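PDB 5FQ8: outer membrane protein Omp121 from Bacteroides thetaiotaomicron, which probably imports nutrients across the outer membrane as a TonB-dependent receptor, a calcium-binding beta-barrel closed by a plug domain. Local coordinates for residues M798-Q803 against V900-V905; N373-E378 against P418-L423; A130-P135 against S381-G386. All blocks are in the same frame, centred on the assembly; numbering follows the deposited sequence.

Overall arrangement
The three contacts sample a TonB-dependent receptor at different places: interaction 1 and interaction 2 join parts that border barrel strands, whereas interaction 3 joins the plug to the barrel. Interactions 2 and 3 share strand 376-394, with 373-378 leading into it and 381-386 lying further along, and their segments alternate along the chain; interaction 1, using strands 802-812 and 899-915, comes after both. Centres lie about 39 Å apart between interactions 1 and 2, and about 32 Å from each of these to interaction 3. Interactions 1 and 3 sit on opposite sides of the chain's centre. One strand can thus serve both a loop-bearing end of the barrel and its plug-facing interior.

Interaction 1: M798-Q803 against V900-V905; sequences MNNKYQ and VDKSYV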
loop_
_atom_site.group_PDB
_atom_site.type_symbol
_atom_site.label_atom_id
_atom_site.label_comp_id
_atom_site.label_asym_id
_atom_site.label_seq_id
_atom_site.Cartn_x
_atom_site.Cartn_y
_atom_site.Cartn_z
ATOM N N MET B 798 -36.583 12.178 -8.312
ATOM C CA MET B 798 -35.972 12.331 -7.006
ATOM C C MET B 798 -36.594 13.454 -6.203
ATOM O O MET B 798 -36.375 13.509 -4.989
ATOM C CB MET B 798 -34.480 12.605 -7.161
ATOM C CG MET B 798 -34.216 13.837 -8.004
ATOM S SD MET B 798 -32.656 14.640 -7.728
ATOM C CE MET B 798 -31.608 13.342 -8.247
ATOM N N ASN B 799 -37.357 14.337 -6.849
ATOM C CA ASN B 799 -37.725 15.624 -6.274
ATOM C C ASN B 799 -39.003 15.550 -5.453
ATOM O O ASN B 799 -39.971 14.892 -5.840
ATOM C CB ASN B 799 -37.909 16.670 -7.370
ATOM C CG ASN B 799 -36.699 16.824 -8.237
ATOM O OD1 ASN B 799 -35.810 17.610 -7.941
ATOM N ND2 ASN B 799 -36.652 16.075 -9.315
ATOM N N ASN B 800 -38.993 16.247 -4.321
ATOM C CA ASN B 800 -40.214 16.596 -3.610
ATOM C C ASN B 800 -41.108 17.457 -4.489
ATOM O O ASN B 800 -40.645 18.402 -5.130
ATOM C CB ASN B 800 -39.873 17.368 -2.342
ATOM C CG ASN B 800 -39.184 16.532 -1.317
ATOM O OD1 ASN B 800 -38.278 16.997 -0.651
ATOM N ND2 ASN B 800 -39.597 15.299 -1.177
ATOM N N LYS B 801 -42.402 17.155 -4.495
ATOM C CA LYS B 801 -43.314 17.995 -5.256
ATOM C C LYS B 801 -43.490 19.348 -4.598
ATOM O O LYS B 801 -43.711 20.345 -5.291
ATOM C CB LYS B 801 -44.659 17.298 -5.425
ATOM C CG LYS B 801 -44.594 16.054 -6.295
ATOM C CD LYS B 801 -44.297 16.401 -7.748
ATOM C CE LYS B 801 -43.766 15.193 -8.504
ATOM N NZ LYS B 801 -44.629 14.015 -8.320
ATOM N N TYR B 802 -43.392 19.397 -3.271
ATOM C CA TYR B 802 -43.354 20.644 -2.524
ATOM C C TYR B 802 -42.721 20.380 -1.171
ATOM O O TYR B 802 -42.648 19.239 -0.713
ATOM C CB TYR B 802 -44.746 21.251 -2.366
ATOM C CG TYR B 802 -45.731 20.459 -1.531
ATOM C CD1 TYR B 802 -45.809 20.631 -0.154
ATOM C CD2 TYR B 802 -46.620 19.584 -2.126
ATOM C CE1 TYR B 802 -46.730 19.930 0.606
ATOM C CE2 TYR B 802 -47.541 18.883 -1.379
ATOM C CZ TYR B 802 -47.599 19.060 -0.014
ATOM O OH TYR B 802 -48.522 18.352 0.725
ATOM N N GLN B 803 -42.255 21.451 -0.541
ATOM C CA GLN B 803 -41.672 21.380 0.790
ATOM C C GLN B 803 -42.223 22.525 1.620
ATOM O O GLN B 803 -42.475 23.611 1.098
ATOM C CB GLN B 803 -40.133 21.473 0.768
ATOM C CG GLN B 803 -39.443 20.770 -0.398
ATOM C CD GLN B 803 -38.025 21.247 -0.627
ATOM O OE1 GLN B 803 -37.179 21.139 0.250
ATOM N NE2 GLN B 803 -37.763 21.782 -1.809
ATOM N N VAL B 900 -39.091 3.865 -2.937
ATOM C CA VAL B 900 -39.937 4.179 -1.794
ATOM C C VAL B 900 -40.235 5.671 -1.765
ATOM O O VAL B 900 -39.386 6.492 -2.124
ATOM C CB VAL B 900 -39.249 3.717 -0.501
ATOM C CG1 VAL B 900 -39.897 4.328 0.706
ATOM C CG2 VAL B 900 -39.295 2.221 -0.436
ATOM N N ASP B 901 -41.450 6.012 -1.335
ATOM C CA ASP B 901 -41.887 7.399 -1.276
ATOM C C ASP B 901 -41.025 8.209 -0.312
ATOM O O ASP B 901 -40.806 7.813 0.832
ATOM C CB ASP B 901 -43.358 7.443 -0.853
ATOM C CG ASP B 901 -44.019 8.778 -1.126
ATOM O OD1 ASP B 901 -43.364 9.830 -1.009
ATOM O OD2 ASP B 901 -45.222 8.770 -1.446
ATOM N N LYS B 902 -40.570 9.366 -0.780
ATOM C CA LYS B 902 -39.670 10.258 -0.066
ATOM C C LYS B 902 -40.388 11.115 0.966
ATOM O O LYS B 902 -39.727 11.748 1.789
ATOM C CB LYS B 902 -38.961 11.158 -1.080
ATOM C CG LYS B 902 -37.456 11.182 -1.042
ATOM C CD LYS B 902 -36.915 12.003 -2.201
ATOM C CE LYS B 902 -35.574 12.672 -1.882
ATOM N NZ LYS B 902 -34.619 11.747 -1.213
ATOM N N SER B 903 -41.713 11.118 0.956
ATOM C CA SER B 903 -42.490 12.104 1.686
ATOM C C SER B 903 -42.453 11.833 3.177
ATOM O O SER B 903 -42.420 10.681 3.612
ATOM C CB SER B 903 -43.931 12.094 1.183
ATOM O OG SER B 903 -43.996 12.466 -0.180
ATOM N N TYR B 904 -42.444 12.911 3.961
ATOM C CA TYR B 904 -42.533 12.787 5.411
ATOM C C TYR B 904 -42.970 14.106 6.036
ATOM O O TYR B 904 -42.811 15.179 5.453
ATOM C CB TYR B 904 -41.207 12.305 6.034
ATOM C CG TYR B 904 -39.998 13.225 5.891
ATOM C CD1 TYR B 904 -39.828 14.323 6.726
ATOM C CD2 TYR B 904 -39.003 12.958 4.953
ATOM C CE1 TYR B 904 -38.730 15.142 6.606
ATOM C CE2 TYR B 904 -37.906 13.770 4.830
ATOM C CZ TYR B 904 -37.768 14.862 5.662
ATOM O OH TYR B 904 -36.668 15.673 5.544
ATOM N N VAL B 905 -43.569 13.992 7.219
ATOM C CA VAL B 905 -43.747 15.104 8.144
ATOM C C VAL B 905 -42.883 14.801 9.351
ATOM O O VAL B 905 -42.904 13.679 9.861
ATOM C CB VAL B 905 -45.210 15.317 8.585
ATOM C CG1 VAL B 905 -45.275 16.475 9.525
ATOM C CG2 VAL B 905 -46.128 15.575 7.405
#
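The flat amide of Asn800, whose ND2 donates to Gly826 O, passes that nitrogen by Lys902, 4.2 Å from Lys902 CB, while the carboxylate of Asp901 next door accepts two donors from one face of its plane, the Ser903 N bond making an Asx turn. The setting is the barrel wall of a TonB-dependent receptor. Strands 802-812 and 899-915 both pair with 815-825, which runs between them, and the contact forms where that strand gives way to the turn beyond it. Gly826, just past its end, joins the two sides, for its N donates to Ser903 OG. A classic beta bulge, with Lys801 and Tyr802 facing Gln825, marks the start of strand 802-812. Across the contact the side chains of Asn800 and Lys902 run roughly perpendicular. The lysine chain passes beside the backbone of Met798, so that Met798 O faces methylenes, with Lys902 CD 3.2 Å from it and Lys902 CE 3.3 Å. A bend at the last torsion, chi4 45°, carries NZ further from this carbonyl than either carbon. Within 900-905, the Asx turn fixes the corner: OD1 of Asp901 accepts Ser903 N at 2.9 Å on its anti side and Ser903 OG at 2.8 Å on its syn side.

Interaction 2: N373-E378 against P418-L423; sequences NNYLNE and PNLYAL
At the open end of the barrel hairpin made by strands 376-394 and 398-417, where the chain enters the first strand and leaves the second, Tyr375 packs against Pro418 and Leu420 at the start of a short N-capped helix, 420-424. The main contact is a CH-pi interaction. Pro418 CD lies over one face of the Tyr375 ring, 3.8 Å from its centroid and 22° off the ring normal, displaced toward the rim so that Tyr375 CE1 is its nearest atom at 3.5 Å. Leu420 approaches from another direction: its CD1 lies near the ring plane, at the edge, beside the phenol OH of Tyr375. With chi1 of -78° the tyrosine swings CG opposite its own carbonyl carbon, and the ring extends across to the proline and leucine. Asn374 adds a lighter touch, its CB 4.2 Å from Pro418 CG, while its amide ND2 turns to Tyr370 O in helix 368-374. Tyr370 also packs on Pro418 and Leu420. Asn419 is the N-cap of the helix, its OD1 accepting from Ala422 N at 2.6 Å and its ND2 donating to Leu497 O. Proline, asparagine cap and leucine follow in succession, so the residues beside the tyrosine belong to the same turn that starts the helix: an N-capped helix leaving a beta-hairpin of a TonB-dependent receptor barrel.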
loop_
_atom_site.group_PDB
_atom_site.type_symbol
_atom_site.label_atom_id
_atom_site.label_comp_id
_atom_site.label_asym_id
_atom_site.label_seq_id
_atom_site.Cartn_x
_atom_site.Cartn_y
_atom_site.Cartn_z
ATOM N N ASN B 373 -16.815 -4.972 16.990
ATOM C CA ASN B 373 -15.676 -5.102 17.878
ATOM C C ASN B 373 -14.360 -5.393 17.167
ATOM O O ASN B 373 -13.314 -5.284 17.803
ATOM C CB ASN B 373 -15.947 -6.209 18.884
ATOM C CG ASN B 373 -16.579 -5.694 20.137
ATOM O OD1 ASN B 373 -16.162 -4.679 20.675
ATOM N ND2 ASN B 373 -17.599 -6.387 20.613
ATOM N N ASN B 374 -14.373 -5.759 15.882
ATOM C CA ASN B 374 -13.168 -6.227 15.225
ATOM C C ASN B 374 -12.856 -5.575 13.897
ATOM O O ASN B 374 -11.823 -5.899 13.312
ATOM C CB ASN B 374 -13.242 -7.738 15.010
ATOM C CG ASN B 374 -13.167 -8.495 16.297
ATOM O OD1 ASN B 374 -12.085 -8.729 16.828
ATOM N ND2 ASN B 374 -14.314 -8.877 16.821
ATOM N N TYR B 375 -13.693 -4.693 13.395
ATOM C CA TYR B 375 -13.406 -3.992 12.159
ATOM C C TYR B 375 -13.012 -2.571 12.485
ATOM O O TYR B 375 -13.169 -2.107 13.611
ATOM C CB TYR B 375 -14.610 -4.027 11.222
ATOM C CG TYR B 375 -14.780 -5.332 10.498
ATOM C CD1 TYR B 375 -14.916 -6.516 11.189
ATOM C CD2 TYR B 375 -14.800 -5.379 9.117
ATOM C CE1 TYR B 375 -15.065 -7.694 10.536
ATOM C CE2 TYR B 375 -14.972 -6.551 8.462
ATOM C CZ TYR B 375 -15.096 -7.703 9.176
ATOM O OH TYR B 375 -15.252 -8.887 8.522
ATOM N N LEU B 376 -12.478 -1.886 11.491
ATOM C CA LEU B 376 -11.922 -0.566 11.719
ATOM C C LEU B 376 -12.222 0.329 10.537
ATOM O O LEU B 376 -12.054 -0.083 9.389
ATOM C CB LEU B 376 -10.421 -0.637 11.942
ATOM C CG LEU B 376 -9.740 0.702 12.150
ATOM C CD1 LEU B 376 -9.686 0.938 13.613
ATOM C CD2 LEU B 376 -8.363 0.684 11.568
ATOM N N ASN B 377 -12.672 1.540 10.820
ATOM C CA ASN B 377 -12.863 2.560 9.797
ATOM C C ASN B 377 -12.807 3.923 10.485
ATOM O O ASN B 377 -13.820 4.559 10.760
ATOM C CB ASN B 377 -14.170 2.373 9.038
ATOM C CG ASN B 377 -14.320 3.352 7.925
ATOM O OD1 ASN B 377 -13.408 4.111 7.625
ATOM N ND2 ASN B 377 -15.470 3.346 7.296
ATOM N N GLU B 378 -11.595 4.396 10.724
ATOM C CA GLU B 378 -11.360 5.597 11.506
ATOM C C GLU B 378 -10.928 6.735 10.598
ATOM O O GLU B 378 -10.404 6.512 9.512
ATOM C CB GLU B 378 -10.298 5.323 12.565
ATOM C CG GLU B 378 -10.116 6.412 13.591
ATOM C CD GLU B 378 -9.040 6.088 14.578
ATOM O OE1 GLU B 378 -9.193 5.099 15.318
ATOM O OE2 GLU B 378 -8.035 6.819 14.602
ATOM N N PRO B 418 -10.341 -8.191 9.584
ATOM C CA PRO B 418 -9.464 -9.312 9.920
ATOM C C PRO B 418 -9.371 -10.335 8.807
ATOM O O PRO B 418 -10.176 -10.382 7.878
ATOM C CB PRO B 418 -10.129 -9.932 11.152
ATOM C CG PRO B 418 -11.187 -9.007 11.561
ATOM C CD PRO B 418 -11.588 -8.248 10.350
ATOM N N ASN B 419 -8.353 -11.176 8.931
ATOM C CA ASN B 419 -8.209 -12.370 8.114
ATOM C C ASN B 419 -9.166 -13.398 8.681
ATOM O O ASN B 419 -8.789 -14.291 9.441
ATOM C CB ASN B 419 -6.778 -12.873 8.142
ATOM C CG ASN B 419 -6.517 -13.918 7.105
ATOM O OD1 ASN B 419 -7.269 -14.864 6.960
ATOM N ND2 ASN B 419 -5.457 -13.736 6.358
ATOM N N LEU B 420 -10.434 -13.251 8.303
ATOM C CA LEU B 420 -11.457 -14.169 8.779
ATOM C C LEU B 420 -11.177 -15.600 8.338
ATOM O O LEU B 420 -11.460 -16.551 9.079
ATOM C CB LEU B 420 -12.821 -13.708 8.285
ATOM C CG LEU B 420 -13.297 -12.335 8.751
ATOM C CD1 LEU B 420 -14.514 -11.964 7.985
ATOM C CD2 LEU B 420 -13.606 -12.343 10.226
ATOM N N TYR B 421 -10.597 -15.774 7.147
ATOM C CA TYR B 421 -10.298 -17.118 6.666
ATOM C C TYR B 421 -9.288 -17.811 7.567
ATOM O O TYR B 421 -9.504 -18.946 8.001
ATOM C CB TYR B 421 -9.788 -17.071 5.229
ATOM C CG TYR B 421 -9.611 -18.436 4.607
ATOM C CD1 TYR B 421 -10.666 -19.070 3.991
ATOM C CD2 TYR B 421 -8.399 -19.091 4.650
ATOM C CE1 TYR B 421 -10.528 -20.301 3.429
ATOM C CE2 TYR B 421 -8.251 -20.336 4.092
ATOM C CZ TYR B 421 -9.325 -20.936 3.482
ATOM O OH TYR B 421 -9.201 -22.175 2.906
ATOM N N ALA B 422 -8.177 -17.142 7.862
ATOM C CA ALA B 422 -7.147 -17.768 8.675
ATOM C C ALA B 422 -7.668 -18.152 10.044
ATOM O O ALA B 422 -7.322 -19.211 10.575
ATOM C CB ALA B 422 -5.960 -16.831 8.823
ATOM N N LEU B 423 -8.520 -17.315 10.622
ATOM C CA LEU B 423 -8.926 -17.513 12.000
ATOM C C LEU B 423 -10.002 -18.569 12.149
ATOM O O LEU B 423 -9.996 -19.325 13.122
ATOM C CB LEU B 423 -9.439 -16.210 12.576
ATOM C CG LEU B 423 -8.444 -15.100 12.777
ATOM C CD1 LEU B 423 -9.214 -13.861 13.120
ATOM C CD2 LEU B 423 -7.568 -15.506 13.909
#

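Interaction 3: A130-P135 against S381-G386; sequences ANAINP and SERFYG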
loop_
_atom_site.group_PDB
_atom_site.type_symbol
_atom_site.label_atom_id
_atom_site.label_comp_id
_atom_site.label_asym_id
_atom_site.label_seq_id
_atom_site.Cartn_x
_atom_site.Cartn_y
_atom_site.Cartn_z
ATOM N N ALA B 130 -18.185 22.459 6.201
ATOM C CA ALA B 130 -18.888 23.421 7.017
ATOM C C ALA B 130 -19.164 22.879 8.402
ATOM O O ALA B 130 -19.270 23.662 9.343
ATOM C CB ALA B 130 -20.180 23.851 6.335
ATOM N N ASN B 131 -19.229 21.565 8.563
ATOM C CA ASN B 131 -19.470 21.017 9.885
ATOM C C ASN B 131 -18.415 21.408 10.906
ATOM O O ASN B 131 -18.546 21.022 12.067
ATOM C CB ASN B 131 -19.525 19.509 9.809
ATOM C CG ASN B 131 -20.838 19.022 9.400
ATOM O OD1 ASN B 131 -21.592 19.738 8.778
ATOM N ND2 ASN B 131 -21.150 17.791 9.761
ATOM N N ALA B 132 -17.372 22.132 10.507
ATOM C CA ALA B 132 -16.289 22.423 11.425
ATOM C C ALA B 132 -16.529 23.700 12.190
ATOM O O ALA B 132 -16.024 23.854 13.303
ATOM C CB ALA B 132 -14.967 22.534 10.677
ATOM N N ILE B 133 -17.265 24.633 11.598
ATOM C CA ILE B 133 -17.536 25.883 12.272
ATOM C C ILE B 133 -18.295 25.593 13.550
ATOM O O ILE B 133 -19.084 24.646 13.621
ATOM C CB ILE B 133 -18.293 26.830 11.328
ATOM C CG1 ILE B 133 -18.559 28.157 11.996
ATOM C CG2 ILE B 133 -19.593 26.255 10.934
ATOM C CD1 ILE B 133 -18.972 29.179 11.026
ATOM N N ASN B 134 -17.985 26.354 14.593
ATOM C CA ASN B 134 -18.633 26.201 15.882
ATOM C C ASN B 134 -19.847 27.114 15.930
ATOM O O ASN B 134 -19.686 28.340 15.885
ATOM C CB ASN B 134 -17.667 26.549 16.996
ATOM C CG ASN B 134 -18.347 26.728 18.336
ATOM O OD1 ASN B 134 -19.463 26.268 18.571
ATOM N ND2 ASN B 134 -17.652 27.381 19.239
ATOM N N PRO B 135 -21.058 26.580 16.049
ATOM C CA PRO B 135 -22.243 27.444 16.021
ATOM C C PRO B 135 -22.250 28.520 17.079
ATOM O O PRO B 135 -22.748 29.620 16.812
ATOM C CB PRO B 135 -23.392 26.452 16.223
ATOM C CG PRO B 135 -22.767 25.250 16.833
ATOM C CD PRO B 135 -21.399 25.175 16.302
ATOM N N SER B 381 -8.669 14.216 11.368
ATOM C CA SER B 381 -8.448 15.356 10.492
ATOM C C SER B 381 -7.951 16.545 11.297
ATOM O O SER B 381 -8.379 16.753 12.430
ATOM C CB SER B 381 -9.733 15.707 9.755
ATOM O OG SER B 381 -9.666 16.989 9.186
ATOM N N GLU B 382 -7.043 17.313 10.717
ATOM C CA GLU B 382 -6.561 18.547 11.314
ATOM C C GLU B 382 -6.697 19.648 10.284
ATOM O O GLU B 382 -6.424 19.426 9.113
ATOM C CB GLU B 382 -5.118 18.408 11.767
ATOM C CG GLU B 382 -4.965 18.086 13.245
ATOM C CD GLU B 382 -3.575 17.637 13.623
ATOM O OE1 GLU B 382 -3.123 16.585 13.121
ATOM O OE2 GLU B 382 -2.940 18.347 14.428
ATOM N N ARG B 383 -7.148 20.826 10.703
ATOM C CA ARG B 383 -7.518 21.856 9.742
ATOM C C ARG B 383 -7.244 23.235 10.301
ATOM O O ARG B 383 -7.652 23.536 11.418
ATOM C CB ARG B 383 -8.999 21.754 9.367
ATOM C CG ARG B 383 -9.477 22.879 8.481
ATOM C CD ARG B 383 -10.890 22.642 8.016
ATOM N NE ARG B 383 -11.355 23.694 7.127
ATOM C CZ ARG B 383 -12.606 23.800 6.732
ATOM N NH1 ARG B 383 -13.487 22.917 7.152
ATOM N NH2 ARG B 383 -12.981 24.785 5.934
ATOM N N PHE B 384 -6.601 24.079 9.508
ATOM C CA PHE B 384 -6.355 25.463 9.877
ATOM C C PHE B 384 -6.898 26.380 8.793
ATOM O O PHE B 384 -6.606 26.187 7.613
ATOM C CB PHE B 384 -4.860 25.713 10.094
ATOM C CG PHE B 384 -4.503 27.156 10.115
ATOM C CD1 PHE B 384 -4.706 27.910 11.250
ATOM C CD2 PHE B 384 -4.001 27.773 8.993
ATOM C CE1 PHE B 384 -4.395 29.250 11.275
ATOM C CE2 PHE B 384 -3.696 29.118 9.004
ATOM C CZ PHE B 384 -3.896 29.862 10.147
ATOM N N TYR B 385 -7.686 27.373 9.186
ATOM C CA TYR B 385 -8.140 28.363 8.225
ATOM C C TYR B 385 -8.163 29.723 8.892
ATOM O O TYR B 385 -8.170 29.825 10.113
ATOM C CB TYR B 385 -9.510 28.008 7.640
ATOM C CG TYR B 385 -10.644 27.937 8.619
ATOM C CD1 TYR B 385 -10.843 26.819 9.401
ATOM C CD2 TYR B 385 -11.542 28.980 8.732
ATOM C CE1 TYR B 385 -11.892 26.756 10.286
ATOM C CE2 TYR B 385 -12.583 28.929 9.608
ATOM C CZ TYR B 385 -12.761 27.817 10.385
ATOM O OH TYR B 385 -13.810 27.757 11.268
ATOM N N GLY B 386 -8.149 30.774 8.083
ATOM C CA GLY B 386 -8.259 32.104 8.648
ATOM C C GLY B 386 -8.239 33.181 7.586
ATOM O O GLY B 386 -8.300 32.893 6.395
HETATM O O HOH W 1 -13.702 25.728 13.097
#
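Arg383 and Tyr385, two residues apart on barrel strand 376-394, both point inward at the plug loop 130-135, one through an alkyl-to-guanidinium touch and the other through a water. This is the plug-to-barrel interface of a TonB-dependent receptor, and the strand's alternation makes it possible: Glu382 and Phe384 face the other way, toward the second subunit, where Phe384 meets the ring of Phe384 of that subunit and Glu382 forms a salt bridge with Arg453 of it. Arg383 is stretched straight out, with CG placed trans to the backbone N (chi1 174°) and the chain extended as far as NE, so that the guanidinium arrives obliquely beside Ala132, its NH1 3.8 Å from Ala132 CB. The same NH1 donates to Gly129 O, in the same loop just ahead of Ala130, and NH2 forms a salt bridge with Asp407 on the adjoining barrel strand 398-417; the cation therefore spans plug and wall. Tyr385 takes the other course. With CG set beside both its backbone N and its carbonyl carbon (chi1 62°), the ring reaches across toward Ile133, whose CA lies 4.3 Å from Tyr385 OH. On the plug side the loop is braced by Ile133 N bonding to Ala130 O at 3.2 Å, and by Lys292 of the barrel, whose NZ reaches the carbonyls of Asn131 and Ile133. Between the tyrosine and the plug backbone sits one water in the plane of the Tyr385 ring, at its edge: it lies 2.7 Å from Tyr385 OH and donates to Ala132 O at 3.0 Å.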